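Local coordinates for protein endoglucanase (Acetivibrio cellulolyticus, PDB 5NRM) that binds a type I dockerin through this cohesin domain, one module of a cellulosomal scaffoldin that probably also cleaves beta-1,4-glucosidic linkages in cellulose, at residues 32-37 with 77-82; 44-49 with 97-102; 1-6 with 22-27; 56-61 with 86-91. All blocks are in the same frame, centred on the assembly; numbering follows the deposited sequence. Where two conformers were deposited one is given.

Contact 1: 32-37 with 77-82; sequences ISTADF and LFLDYT
Ser-33 and Asp-80 are joined by a water where strand 77-79 ends beside the start of the antiparallel strand 34-37: it lies 2.6 Å from Ser-33 OG and donates to Asp-80 OD2, also over 2.6 Å. Beside it Asp-80 N donates to Ser-33 O (2.9 Å), and the hydrogen-bonded pair Ala-35/Phe-78 follows. Opposite Gly-122, Ser-33 and Thr-34 form a classic beta bulge. The Phe-78 ring, with CG anti to N (chi1 169°), reaches back along the partner strand, bringing CE2 within 3.5 Å of Ile-32 O, while its CB meets Ala-35 CB at 4.1 Å. On the other face Thr-34 CG2 touches Leu-79 CD1 at 3.9 Å. Thr-82 N, reaching Asp-80 OD1 from above the carboxylate plane, closes an Asx turn; Thr-82 OG1 donates to the syn lone pair of the same oxygen. OD2 also accepts from the amides of Ser-84 and Gly-86. The face of Thr-34, Asp-36 and Leu-79 meets the dockerin, whose Ser-13 bonds Thr-34 OG1 and Asp-36 OD1. The chemistry thus divides by face, apolar inward and partly polar toward the dockerin, and the many donors round the buried Asp-80 are consistent with a charged carboxylate.

Contact 2: 44-49 with 97-102; sequences TKLEYI and LNFNIK
Leu-46, Tyr-48, Phe-99 and Ile-101 make the apolar face of this antiparallel pair. Leu-46 CD1 sits over the centre of the Phe-99 ring, 4.1 Å from its centroid, as a CH-pi contact, and Leu-46 CB reaches Phe-99 CD1 at 3.8 Å. On the opposite side of that ring Tyr-48, its CG opposite the backbone N (chi1 -179°), turns an edge to the face in an offset edge-to-face pair, the planes 66° apart and CD1 of Tyr-48 3.8 Å from CE1 of Phe-99. Leu-46 also runs beside Ile-101, its CD2 4.0 Å from Ile-101 CG1.

Backbone bonds tie the strands from Lys-45 to Ile-49. Glu-47 and Asn-100 exchange both of theirs, Lys-102 N donates to Lys-45 O, and Ile-49 N donates to Asn-98 O.

Glu-47 and Asn-100 meet on the other face. Asn-100 ND2 gives a nearly straight bond of 3.2 Å to Glu-47 OE1; the oxygen lies in the amide plane, but the donor stands above the carboxylate plane. At the edges, Ile-49 CD1 packs within 3.3 Å of the same ND2, and Lys-102 lays its CD 3.5 Å from Thr-44 O and carries NZ on to Ala-43 O.

Strand 92-101 is flanked by strand 46-53 here and by strand 17-25 through backbone bonds to Val-18 and Val-20. Across the interior of this cohesin beta-sandwich, Leu-46 and Ile-101 pack on Val-138 of strand 132-140, and Tyr-48 on Tyr-41 and Ile-66.

Contact 3: 1-6 with 22-27; sequences TGFNLS and VKLSGI
Gly-2 O is met from several directions beside Gly-26: a water donates to it over 2.7 Å, Asn-4 ND2 adds a weak bond of 3.1 Å, and the CA-H of Gly-26 points almost straight at it, with CA 3.4 Å away. Gly-26, whose positive phi of 74° turns the chain out of strand 22-25, has no side chain to hold the two backbones apart, and they come close. A second water, donating to both Thr-1 O and Gly-26 O, closes the end of the pairing.

Regular antiparallel bonding follows. Asn-4 and Ser-25 exchange two N-to-O bonds, and so do Ser-6 and Lys-23, where Lys-23 N reaches Ser-6 O at 2.7 Å. On the more polar face stand Asn-4, Ser-6, Lys-23 and Ser-25. Ser-6 OG lies 3.7 Å from Lys-23 CB.

The other face is apolar. Leu-5, with CG anti to N (chi1 167°), swings CD1 across to the partner strand, where it touches both Val-22 CG1 (3.7 Å) and Leu-24 CD2 (3.8 Å). Phe-3 crosses Leu-24 and Ile-27 obliquely, its CE1 3.9 Å from Ile-27 CG1.

These segments form the open end of the hairpin of strands 4-12 and 17-25. Strand 132-140 runs parallel to strand 4-12 and bonds Leu-5, while strand 92-101 flanks strand 17-25 at Val-22. Phe-121 of strand 118-122 lies against the apolar face, its ring edge-to-face with that of Phe-3.

Contact 4: 56-61 with 86-91; sequences IVTNPG and GYISTD
Ile-56 CG1 stands between its own backbone N and carbonyl carbon, the crowded position (chi1 77°), and Thr-58 holds OG1 in the same setting (chi1 52°). CB of both residues faces the 86-91 loop, and these torsions set which branch meets it: CG1 against Ile-88, OG1 on Gly-86. Thr-58 OG1 donates to Gly-86 O at 2.7 Å, the donor tilted 25° from the carbonyl plane. This is the one direct hydrogen bond between the segments, and Thr-58 CG2 settles beside it, 3.7 Å from Tyr-87 O.

Ile-56 meets Ile-88 at about a right angle, CG1 of Ile-56 lying 3.7 Å from CG2 of Ile-88. CB, CG2 and CD1 of Ile-56 all approach Thr-90 O, at 3.2 to 3.5 Å. Ile-88 also spreads toward Val-57 with its other branch, CD1 of Ile-88 being 4.4 Å from Val-57 CG2.

A water completes the join by donating to Ile-56 O at 2.7 Å and accepting from Ser-89 N at 3.1 Å.

Neither segment pairs here as a strand; the loop leading to helix 60-63 packs on the loop between strands 73-79 and 92-101. Phe-78 and Phe-94 lie beneath Ile-88 and Val-57, placing the apolar part of the contact over one end of the sandwich interior. With no backbone bond between them, the two segments depend on one hydroxyl, a water and aliphatic groups, while their own backbone bonds go to Val-93 and Ile-32.

Overall arrangement
Contacts 1, 2 and 3 are antiparallel strand pairs of the cohesin beta-sandwich, whereas contact 4 joins loops. Contact 1 is buried, one face covered by the dockerin; the others are partly buried, contacts 2 and 3 each with a more polar face. Contacts 1, 3 and 4 cluster toward one end: Ile-32 of contact 1 packs on Phe-3 and Ile-27 of contact 3, its carbonyl oxygen accepts from Ile-88 N of contact 4, and Asp-91 of contact 4 bonds the amides of Gly-26 and Ile-27. Contact 2 lies about 26 Å from contacts 1 and 4, centre to centre, and touches contact 3 through Leu-97 and Val-22. Only contact 2 pairs aromatic rings across its own segments, while bridging waters serve the other three.

Contact 1: 32-37 with 77-82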
loop_
_atom_site.group_PDB
_atom_site.type_symbol
_atom_site.label_atom_id
_atom_site.label_comp_id
_atom_site.label_asym_id
_atom_site.label_seq_id
_atom_site.Cartn_x
_atom_site.Cartn_y
_atom_site.Cartn_z
ATOM N N ILE A 32 1.453 12.587 -3.357
ATOM C CA ILE A 32 1.259 11.175 -3.562
ATOM C C ILE A 32 -0.228 10.903 -3.629
ATOM O O ILE A 32 -0.942 11.123 -2.626
ATOM C CB ILE A 32 1.892 10.344 -2.435
ATOM C CG1 ILE A 32 3.420 10.513 -2.411
ATOM C CG2 ILE A 32 1.463 8.881 -2.506
ATOM C CD1 ILE A 32 4.180 10.035 -3.613
ATOM N N SER A 33 -0.711 10.421 -4.767
ATOM C CA SER A 33 -2.107 10.059 -4.987
ATOM C C SER A 33 -2.381 8.579 -4.929
ATOM O O SER A 33 -3.537 8.205 -4.794
ATOM C CB SER A 33 -2.636 10.585 -6.308
ATOM O OG SER A 33 -2.614 12.009 -6.353
ATOM N N THR A 34 -1.361 7.745 -5.084
ATOM C CA THR A 34 -1.567 6.281 -5.029
ATOM C C THR A 34 -0.383 5.617 -4.359
ATOM O O THR A 34 0.773 6.100 -4.507
ATOM C CB THR A 34 -1.726 5.633 -6.479
ATOM O OG1 THR A 34 -0.458 5.190 -7.000
ATOM C CG2 THR A 34 -2.216 6.559 -7.500
ATOM N N ALA A 35 -0.606 4.497 -3.704
ATOM C CA ALA A 35 0.500 3.684 -3.168
ATOM C C ALA A 35 0.093 2.267 -3.067
ATOM O O ALA A 35 -1.065 1.996 -2.672
ATOM C CB ALA A 35 0.956 4.194 -1.818
ATOM N N ASP A 36 1.030 1.328 -3.315
ATOM C CA ASP A 36 0.844 -0.051 -2.955
ATOM C C ASP A 36 2.155 -0.675 -2.658
ATOM O O ASP A 36 3.100 -0.522 -3.407
ATOM C CB ASP A 36 0.043 -0.879 -4.015
ATOM C CG ASP A 36 0.822 -1.121 -5.297
ATOM O OD1 ASP A 36 0.875 -0.164 -6.049
ATOM O OD2 ASP A 36 1.365 -2.226 -5.491
ATOM N N PHE A 37 2.183 -1.476 -1.620
ATOM C CA PHE A 37 3.426 -2.210 -1.290
ATOM C C PHE A 37 3.116 -3.295 -0.295
ATOM O O PHE A 37 2.030 -3.307 0.300
ATOM C CB PHE A 37 4.572 -1.297 -0.816
ATOM C CG PHE A 37 4.255 -0.448 0.384
ATOM C CD1 PHE A 37 4.365 -0.895 1.678
ATOM C CD2 PHE A 37 3.781 0.861 0.205
ATOM C CE1 PHE A 37 4.101 -0.065 2.752
ATOM C CE2 PHE A 37 3.540 1.707 1.248
ATOM C CZ PHE A 37 3.672 1.234 2.545
ATOM N N LEU A 77 -2.397 -0.317 0.775
ATOM C CA LEU A 77 -2.945 0.330 -0.391
ATOM C C LEU A 77 -3.436 1.728 -0.000
ATOM O O LEU A 77 -4.171 1.875 1.007
ATOM C CB LEU A 77 -4.156 -0.482 -0.908
ATOM C CG LEU A 77 -4.876 0.114 -2.130
ATOM C CD1 LEU A 77 -4.015 0.092 -3.346
ATOM C CD2 LEU A 77 -6.077 -0.771 -2.419
ATOM N N PHE A 78 -3.187 2.724 -0.833
ATOM C CA PHE A 78 -3.724 4.066 -0.693
ATOM C C PHE A 78 -4.145 4.588 -2.078
ATOM O O PHE A 78 -3.425 4.395 -3.074
ATOM C CB PHE A 78 -2.691 5.059 -0.094
ATOM C CG PHE A 78 -3.091 6.492 -0.165
ATOM C CD1 PHE A 78 -4.038 7.074 0.741
ATOM C CD2 PHE A 78 -2.619 7.282 -1.181
ATOM C CE1 PHE A 78 -4.421 8.383 0.607
ATOM C CE2 PHE A 78 -2.987 8.635 -1.315
ATOM C CZ PHE A 78 -3.929 9.183 -0.443
ATOM N N LEU A 79 -5.278 5.299 -2.141
ATOM C CA LEU A 79 -5.626 6.091 -3.299
ATOM C C LEU A 79 -6.419 7.294 -2.872
ATOM O O LEU A 79 -7.331 7.163 -2.027
ATOM C CB LEU A 79 -6.522 5.189 -4.207
ATOM C CG LEU A 79 -7.051 5.874 -5.494
ATOM C CD1 LEU A 79 -5.925 6.237 -6.475
ATOM C CD2 LEU A 79 -8.110 5.045 -6.170
ATOM N N ASP A 80 -6.145 8.423 -3.478
ATOM C CA ASP A 80 -7.037 9.585 -3.363
ATOM C C ASP A 80 -8.282 9.334 -4.144
ATOM O O ASP A 80 -8.279 9.547 -5.340
ATOM C CB ASP A 80 -6.356 10.881 -3.849
ATOM C CG ASP A 80 -7.296 12.057 -3.921
ATOM O OD1 ASP A 80 -8.406 11.932 -3.324
ATOM O OD2 ASP A 80 -6.954 13.021 -4.645
ATOM N N TYR A 81 -9.336 8.826 -3.499
ATOM C CA TYR A 81 -10.548 8.427 -4.245
ATOM C C TYR A 81 -11.143 9.646 -4.953
ATOM O O TYR A 81 -11.869 9.426 -5.929
ATOM C CB TYR A 81 -11.614 7.859 -3.309
ATOM C CG TYR A 81 -11.514 6.364 -3.090
ATOM C CD1 TYR A 81 -10.285 5.740 -2.849
ATOM C CD2 TYR A 81 -12.614 5.569 -3.154
ATOM C CE1 TYR A 81 -10.204 4.384 -2.622
ATOM C CE2 TYR A 81 -12.539 4.205 -2.889
ATOM C CZ TYR A 81 -11.336 3.614 -2.649
ATOM O OH TYR A 81 -11.168 2.264 -2.396
ATOM N N THR A 82 -10.854 10.881 -4.533
ATOM C CA THR A 82 -11.354 12.016 -5.268
ATOM C C THR A 82 -10.639 12.228 -6.615
ATOM O O THR A 82 -11.123 12.995 -7.466
ATOM C CB THR A 82 -11.303 13.356 -4.503
ATOM O OG1 THR A 82 -9.980 13.867 -4.438
ATOM C CG2 THR A 82 -11.913 13.208 -3.092
HETATM O O HOH W 1 -5.068 12.937 -6.487
#

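Contact 2: 44-49 with 97-102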
loop_
_atom_site.group_PDB
_atom_site.type_symbol
_atom_site.label_atom_id
_atom_site.label_comp_id
_atom_site.label_asym_id
_atom_site.label_seq_id
_atom_site.Cartn_x
_atom_site.Cartn_y
_atom_site.Cartn_z
ATOM N N THR A 44 7.932 -15.133 13.615
ATOM C CA THR A 44 8.340 -15.981 14.727
ATOM C C THR A 44 8.482 -15.171 16.006
ATOM O O THR A 44 8.498 -15.764 17.090
ATOM C CB THR A 44 9.678 -16.691 14.460
ATOM O OG1 THR A 44 10.788 -15.775 14.558
ATOM C CG2 THR A 44 9.630 -17.423 13.178
ATOM N N LYS A 45 8.533 -13.847 15.876
ATOM C CA LYS A 45 8.680 -12.958 17.017
ATOM C C LYS A 45 7.530 -11.972 17.236
ATOM O O LYS A 45 7.388 -11.466 18.323
ATOM C CB LYS A 45 9.956 -12.192 16.893
ATOM C CG LYS A 45 11.192 -13.080 16.889
ATOM C CD LYS A 45 12.448 -12.230 16.741
ATOM C CE LYS A 45 13.633 -13.104 16.341
ATOM N NZ LYS A 45 14.852 -12.525 16.892
ATOM N N LEU A 46 6.749 -11.722 16.200
ATOM C CA LEU A 46 5.733 -10.708 16.227
ATOM C C LEU A 46 4.413 -11.307 15.813
ATOM O O LEU A 46 4.322 -12.026 14.792
ATOM C CB LEU A 46 6.043 -9.539 15.292
ATOM C CG LEU A 46 7.370 -8.779 15.447
ATOM C CD1 LEU A 46 7.545 -7.838 14.281
ATOM C CD2 LEU A 46 7.494 -8.071 16.817
ATOM N N GLU A 47 3.394 -10.893 16.510
ATOM C CA GLU A 47 1.985 -11.225 16.184
ATOM C C GLU A 47 1.331 -9.909 15.677
ATOM O O GLU A 47 1.201 -8.957 16.438
ATOM C CB GLU A 47 1.257 -11.753 17.389
ATOM C CG GLU A 47 -0.223 -12.038 17.135
ATOM C CD GLU A 47 -1.112 -12.132 18.428
ATOM O OE1 GLU A 47 -0.791 -11.706 19.596
ATOM O OE2 GLU A 47 -2.284 -12.590 18.227
ATOM N N TYR A 48 0.963 -9.869 14.389
ATOM C CA TYR A 48 0.234 -8.711 13.858
ATOM C C TYR A 48 -1.138 -8.591 14.393
ATOM O O TYR A 48 -1.897 -9.557 14.364
ATOM C CB TYR A 48 0.214 -8.774 12.352
ATOM C CG TYR A 48 -0.488 -7.620 11.682
ATOM C CD1 TYR A 48 0.139 -6.391 11.589
ATOM C CD2 TYR A 48 -1.763 -7.781 11.104
ATOM C CE1 TYR A 48 -0.435 -5.353 10.941
ATOM C CE2 TYR A 48 -2.330 -6.705 10.464
ATOM C CZ TYR A 48 -1.635 -5.523 10.342
ATOM O OH TYR A 48 -2.301 -4.516 9.616
ATOM N N ILE A 49 -1.460 -7.410 14.896
ATOM C CA ILE A 49 -2.783 -7.141 15.461
ATOM C C ILE A 49 -3.643 -6.255 14.506
ATOM O O ILE A 49 -4.803 -6.585 14.165
ATOM C CB ILE A 49 -2.669 -6.506 16.843
ATOM C CG1 ILE A 49 -1.936 -7.533 17.757
ATOM C CG2 ILE A 49 -4.031 -6.119 17.411
ATOM C CD1 ILE A 49 -2.646 -8.840 18.003
ATOM N N LEU A 97 1.958 0.120 12.277
ATOM C CA LEU A 97 1.747 -1.279 12.318
ATOM C C LEU A 97 1.765 -1.676 13.798
ATOM O O LEU A 97 2.759 -1.461 14.468
ATOM C CB LEU A 97 2.810 -1.986 11.511
ATOM C CG LEU A 97 2.981 -1.545 10.056
ATOM C CD1 LEU A 97 4.153 -2.366 9.465
ATOM C CD2 LEU A 97 1.670 -1.675 9.267
ATOM N N ASN A 98 0.704 -2.301 14.240
ATOM C CA ASN A 98 0.569 -2.711 15.652
ATOM C C ASN A 98 0.764 -4.209 15.838
ATOM O O ASN A 98 0.054 -5.016 15.252
ATOM C CB ASN A 98 -0.814 -2.311 16.161
ATOM C CG ASN A 98 -1.107 -0.860 15.932
ATOM O OD1 ASN A 98 -0.352 -0.031 16.425
ATOM N ND2 ASN A 98 -2.233 -0.548 15.275
ATOM N N PHE A 99 1.820 -4.578 16.555
ATOM C CA PHE A 99 2.133 -5.943 16.892
ATOM C C PHE A 99 2.082 -6.184 18.404
ATOM O O PHE A 99 2.328 -5.290 19.189
ATOM C CB PHE A 99 3.582 -6.217 16.445
ATOM C CG PHE A 99 3.803 -6.082 14.957
ATOM C CD1 PHE A 99 3.453 -7.109 14.080
ATOM C CD2 PHE A 99 4.326 -4.886 14.453
ATOM C CE1 PHE A 99 3.741 -6.946 12.712
ATOM C CE2 PHE A 99 4.616 -4.747 13.127
ATOM C CZ PHE A 99 4.262 -5.766 12.251
ATOM N N ASN A 100 1.916 -7.459 18.792
ATOM C CA ASN A 100 2.309 -7.943 20.101
ATOM C C ASN A 100 3.630 -8.710 19.901
ATOM O O ASN A 100 3.740 -9.501 18.966
ATOM C CB ASN A 100 1.248 -8.873 20.627
ATOM C CG ASN A 100 -0.006 -8.171 21.091
ATOM O OD1 ASN A 100 0.016 -7.007 21.489
ATOM N ND2 ASN A 100 -1.118 -8.854 20.976
ATOM N N ILE A 101 4.631 -8.432 20.729
ATOM C CA ILE A 101 5.857 -9.114 20.706
ATOM C C ILE A 101 5.694 -10.402 21.467
ATOM O O ILE A 101 5.363 -10.365 22.678
ATOM C CB ILE A 101 6.983 -8.256 21.327
ATOM C CG1 ILE A 101 7.108 -6.910 20.624
ATOM C CG2 ILE A 101 8.315 -9.005 21.193
ATOM C CD1 ILE A 101 7.959 -5.889 21.322
ATOM N N LYS A 102 6.031 -11.552 20.854
ATOM C CA LYS A 102 5.859 -12.811 21.504
ATOM C C LYS A 102 6.723 -12.865 22.787
ATOM O O LYS A 102 7.891 -12.452 22.776
ATOM C CB LYS A 102 6.150 -13.978 20.566
ATOM C CG LYS A 102 5.137 -13.958 19.427
ATOM C CD LYS A 102 5.325 -15.159 18.497
ATOM C CE LYS A 102 4.227 -15.279 17.452
ATOM N NZ LYS A 102 4.533 -16.419 16.508
#

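Contact 3: 1-6 with 22-27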
loop_
_atom_site.group_PDB
_atom_site.type_symbol
_atom_site.label_atom_id
_atom_site.label_comp_id
_atom_site.label_asym_id
_atom_site.label_seq_id
_atom_site.Cartn_x
_atom_site.Cartn_y
_atom_site.Cartn_z
ATOM N N THR A 1 14.811 17.185 -3.326
ATOM C CA THR A 1 14.851 16.247 -2.149
ATOM C C THR A 1 14.436 14.818 -2.570
ATOM O O THR A 1 13.359 14.643 -3.166
ATOM C CB THR A 1 13.912 16.765 -0.997
ATOM O OG1 THR A 1 14.314 18.097 -0.618
ATOM C CG2 THR A 1 13.897 15.834 0.211
ATOM N N GLY A 2 15.226 13.785 -2.209
ATOM C CA GLY A 2 14.921 12.390 -2.632
ATOM C C GLY A 2 13.711 11.756 -1.907
ATOM O O GLY A 2 13.485 12.017 -0.721
ATOM N N PHE A 3 12.932 10.981 -2.626
ATOM C CA PHE A 3 11.739 10.332 -2.103
ATOM C C PHE A 3 12.119 9.000 -1.444
ATOM O O PHE A 3 12.788 8.157 -2.052
ATOM C CB PHE A 3 10.737 10.098 -3.207
ATOM C CG PHE A 3 9.441 9.441 -2.781
ATOM C CD1 PHE A 3 8.656 9.992 -1.783
ATOM C CD2 PHE A 3 8.977 8.338 -3.410
ATOM C CE1 PHE A 3 7.459 9.409 -1.427
ATOM C CE2 PHE A 3 7.795 7.764 -3.101
ATOM C CZ PHE A 3 7.041 8.248 -2.028
ATOM N N ASN A 4 11.654 8.792 -0.207
ATOM C CA ASN A 4 12.035 7.657 0.648
ATOM C C ASN A 4 10.820 7.022 1.274
ATOM O O ASN A 4 9.941 7.727 1.754
ATOM C CB ASN A 4 12.939 8.117 1.803
ATOM C CG ASN A 4 14.363 8.373 1.361
ATOM O OD1 ASN A 4 15.215 7.494 1.453
ATOM N ND2 ASN A 4 14.615 9.547 0.801
ATOM N N LEU A 5 10.790 5.714 1.210
ATOM C CA LEU A 5 9.876 4.857 1.980
ATOM C C LEU A 5 10.712 4.147 3.019
ATOM O O LEU A 5 11.622 3.380 2.684
ATOM C CB LEU A 5 9.225 3.869 1.012
ATOM C CG LEU A 5 8.475 2.696 1.609
ATOM C CD1 LEU A 5 7.334 3.207 2.541
ATOM C CD2 LEU A 5 7.934 1.668 0.615
ATOM N N SER A 6 10.416 4.366 4.308
ATOM C CA SER A 6 11.195 3.803 5.380
ATOM C C SER A 6 10.355 3.210 6.470
ATOM O O SER A 6 9.203 3.619 6.743
ATOM C CB SER A 6 12.142 4.822 5.969
ATOM O OG SER A 6 11.435 5.886 6.601
ATOM N N VAL A 22 5.706 3.293 9.478
ATOM C CA VAL A 22 6.184 3.303 8.082
ATOM C C VAL A 22 6.000 4.705 7.552
ATOM O O VAL A 22 4.906 5.293 7.675
ATOM C CB VAL A 22 5.358 2.307 7.228
ATOM C CG1 VAL A 22 5.846 2.320 5.796
ATOM C CG2 VAL A 22 5.370 0.901 7.798
ATOM N N LYS A 23 7.075 5.279 7.042
ATOM C CA LYS A 23 7.112 6.730 6.766
ATOM C C LYS A 23 7.450 6.989 5.294
ATOM O O LYS A 23 8.097 6.150 4.623
ATOM C CB LYS A 23 8.158 7.386 7.615
ATOM C CG LYS A 23 7.876 7.284 9.103
ATOM C CD LYS A 23 9.029 7.828 9.943
ATOM C CE LYS A 23 8.703 9.240 10.272
ATOM N NZ LYS A 23 9.770 9.805 11.083
ATOM N N LEU A 24 7.007 8.171 4.830
ATOM C CA LEU A 24 7.405 8.745 3.546
ATOM C C LEU A 24 8.130 10.016 3.833
ATOM O O LEU A 24 7.767 10.812 4.729
ATOM C CB LEU A 24 6.201 9.025 2.691
ATOM C CG LEU A 24 5.336 7.859 2.359
ATOM C CD1 LEU A 24 4.222 8.311 1.418
ATOM C CD2 LEU A 24 6.114 6.692 1.726
ATOM N N SER A 25 9.185 10.243 3.056
ATOM C CA SER A 25 9.879 11.510 3.081
ATOM C C SER A 25 10.263 11.913 1.672
ATOM O O SER A 25 10.405 11.066 0.804
ATOM C CB SER A 25 11.115 11.483 3.996
ATOM O OG SER A 25 12.187 10.806 3.359
ATOM N N GLY A 26 10.395 13.210 1.490
ATOM C CA GLY A 26 10.708 13.763 0.168
ATOM C C GLY A 26 9.572 13.760 -0.813
ATOM O O GLY A 26 9.782 13.724 -2.047
ATOM N N ILE A 27 8.345 13.796 -0.303
ATOM C CA ILE A 27 7.173 13.962 -1.177
ATOM C C ILE A 27 7.339 15.306 -1.830
ATOM O O ILE A 27 7.654 16.297 -1.164
ATOM C CB ILE A 27 5.883 13.921 -0.365
ATOM C CG1 ILE A 27 5.713 12.514 0.197
ATOM C CG2 ILE A 27 4.681 14.267 -1.213
ATOM C CD1 ILE A 27 4.574 12.341 1.192
HETATM O O HOH W 2 10.925 16.160 -3.111
HETATM O O HOH W 3 13.846 12.621 1.893
#

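Contact 4: 56-61 with 86-91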
loop_
_atom_site.group_PDB
_atom_site.type_symbol
_atom_site.label_atom_id
_atom_site.label_comp_id
_atom_site.label_asym_id
_atom_site.label_seq_id
_atom_site.Cartn_x
_atom_site.Cartn_y
_atom_site.Cartn_z
ATOM N N ILE A 56 -0.292 11.470 7.885
ATOM C CA ILE A 56 -0.225 12.181 6.623
ATOM C C ILE A 56 -1.312 11.736 5.641
ATOM O O ILE A 56 -1.453 12.355 4.570
ATOM C CB ILE A 56 1.168 12.006 5.953
ATOM C CG1 ILE A 56 1.336 10.627 5.290
ATOM C CG2 ILE A 56 2.259 12.411 6.981
ATOM C CD1 ILE A 56 2.711 10.362 4.692
ATOM N N VAL A 57 -2.037 10.654 5.947
ATOM C CA VAL A 57 -2.983 10.089 5.051
ATOM C C VAL A 57 -4.303 10.861 5.017
ATOM O O VAL A 57 -4.933 11.134 6.033
ATOM C CB VAL A 57 -3.195 8.575 5.376
ATOM C CG1 VAL A 57 -4.296 7.902 4.508
ATOM C CG2 VAL A 57 -1.895 7.800 5.258
ATOM N N THR A 58 -4.763 11.218 3.802
ATOM C CA THR A 58 -6.044 11.848 3.602
ATOM C C THR A 58 -7.186 10.833 3.714
ATOM O O THR A 58 -7.051 9.706 3.319
ATOM C CB THR A 58 -6.106 12.542 2.243
ATOM O OG1 THR A 58 -5.714 11.582 1.247
ATOM C CG2 THR A 58 -5.117 13.758 2.230
ATOM N N ASN A 59 -8.270 11.290 4.322
ATOM C CA ASN A 59 -9.545 10.549 4.405
ATOM C C ASN A 59 -9.336 9.040 4.482
ATOM O O ASN A 59 -9.836 8.296 3.613
ATOM C CB ASN A 59 -10.377 10.919 3.195
ATOM C CG ASN A 59 -11.864 10.669 3.377
ATOM O OD1 ASN A 59 -12.333 10.579 4.491
ATOM N ND2 ASN A 59 -12.608 10.597 2.268
ATOM N N PRO A 60 -8.629 8.571 5.522
ATOM C CA PRO A 60 -8.217 7.153 5.534
ATOM C C PRO A 60 -9.348 6.139 5.579
ATOM O O PRO A 60 -9.159 4.998 5.115
ATOM C CB PRO A 60 -7.366 7.028 6.775
ATOM C CG PRO A 60 -7.648 8.243 7.561
ATOM C CD PRO A 60 -8.075 9.330 6.670
ATOM N N GLY A 61 -10.502 6.538 6.110
ATOM C CA GLY A 61 -11.648 5.641 6.093
ATOM C C GLY A 61 -12.088 5.265 4.704
ATOM O O GLY A 61 -12.743 4.260 4.513
ATOM N N GLY A 86 -7.070 15.388 -3.002
ATOM C CA GLY A 86 -6.875 14.525 -1.824
ATOM C C GLY A 86 -5.543 13.819 -1.749
ATOM O O GLY A 86 -5.359 12.783 -1.094
ATOM N N TYR A 87 -4.575 14.263 -2.550
ATOM C CA TYR A 87 -3.254 13.678 -2.474
ATOM C C TYR A 87 -2.573 14.032 -1.139
ATOM O O TYR A 87 -2.884 15.032 -0.493
ATOM C CB TYR A 87 -2.342 14.052 -3.644
ATOM C CG TYR A 87 -2.303 15.486 -4.005
ATOM C CD1 TYR A 87 -3.276 16.022 -4.839
ATOM C CD2 TYR A 87 -1.358 16.327 -3.466
ATOM C CE1 TYR A 87 -3.265 17.378 -5.170
ATOM C CE2 TYR A 87 -1.329 17.653 -3.781
ATOM C CZ TYR A 87 -2.268 18.179 -4.609
ATOM O OH TYR A 87 -2.168 19.531 -4.852
ATOM N N ILE A 88 -1.628 13.161 -0.786
ATOM C CA ILE A 88 -0.805 13.311 0.440
ATOM C C ILE A 88 0.265 14.284 0.075
ATOM O O ILE A 88 0.915 14.184 -0.963
ATOM C CB ILE A 88 -0.208 11.963 0.895
ATOM C CG1 ILE A 88 -1.280 10.998 1.287
ATOM C CG2 ILE A 88 0.847 12.216 1.968
ATOM C CD1 ILE A 88 -0.827 9.597 1.392
ATOM N N SER A 89 0.468 15.307 0.906
ATOM C CA SER A 89 1.366 16.391 0.614
ATOM C C SER A 89 2.538 16.560 1.628
ATOM O O SER A 89 3.576 17.189 1.325
ATOM C CB SER A 89 0.556 17.698 0.648
ATOM O OG SER A 89 -0.166 17.769 1.917
ATOM N N THR A 90 2.384 15.900 2.770
ATOM C CA THR A 90 3.265 16.136 3.910
ATOM C C THR A 90 4.009 14.867 4.253
ATOM O O THR A 90 3.454 13.793 4.305
ATOM C CB THR A 90 2.383 16.555 5.109
ATOM O OG1 THR A 90 1.761 17.787 4.721
ATOM C CG2 THR A 90 3.227 16.786 6.362
ATOM N N ASP A 91 5.301 15.029 4.453
ATOM C CA ASP A 91 6.127 13.945 4.889
ATOM C C ASP A 91 5.763 13.538 6.320
ATOM O O ASP A 91 5.416 14.390 7.151
ATOM C CB ASP A 91 7.611 14.358 4.873
ATOM C CG ASP A 91 8.198 14.568 3.473
ATOM O OD1 ASP A 91 7.531 14.155 2.545
ATOM O OD2 ASP A 91 9.390 15.101 3.392
HETATM O O HOH W 4 -0.570 14.822 3.805
#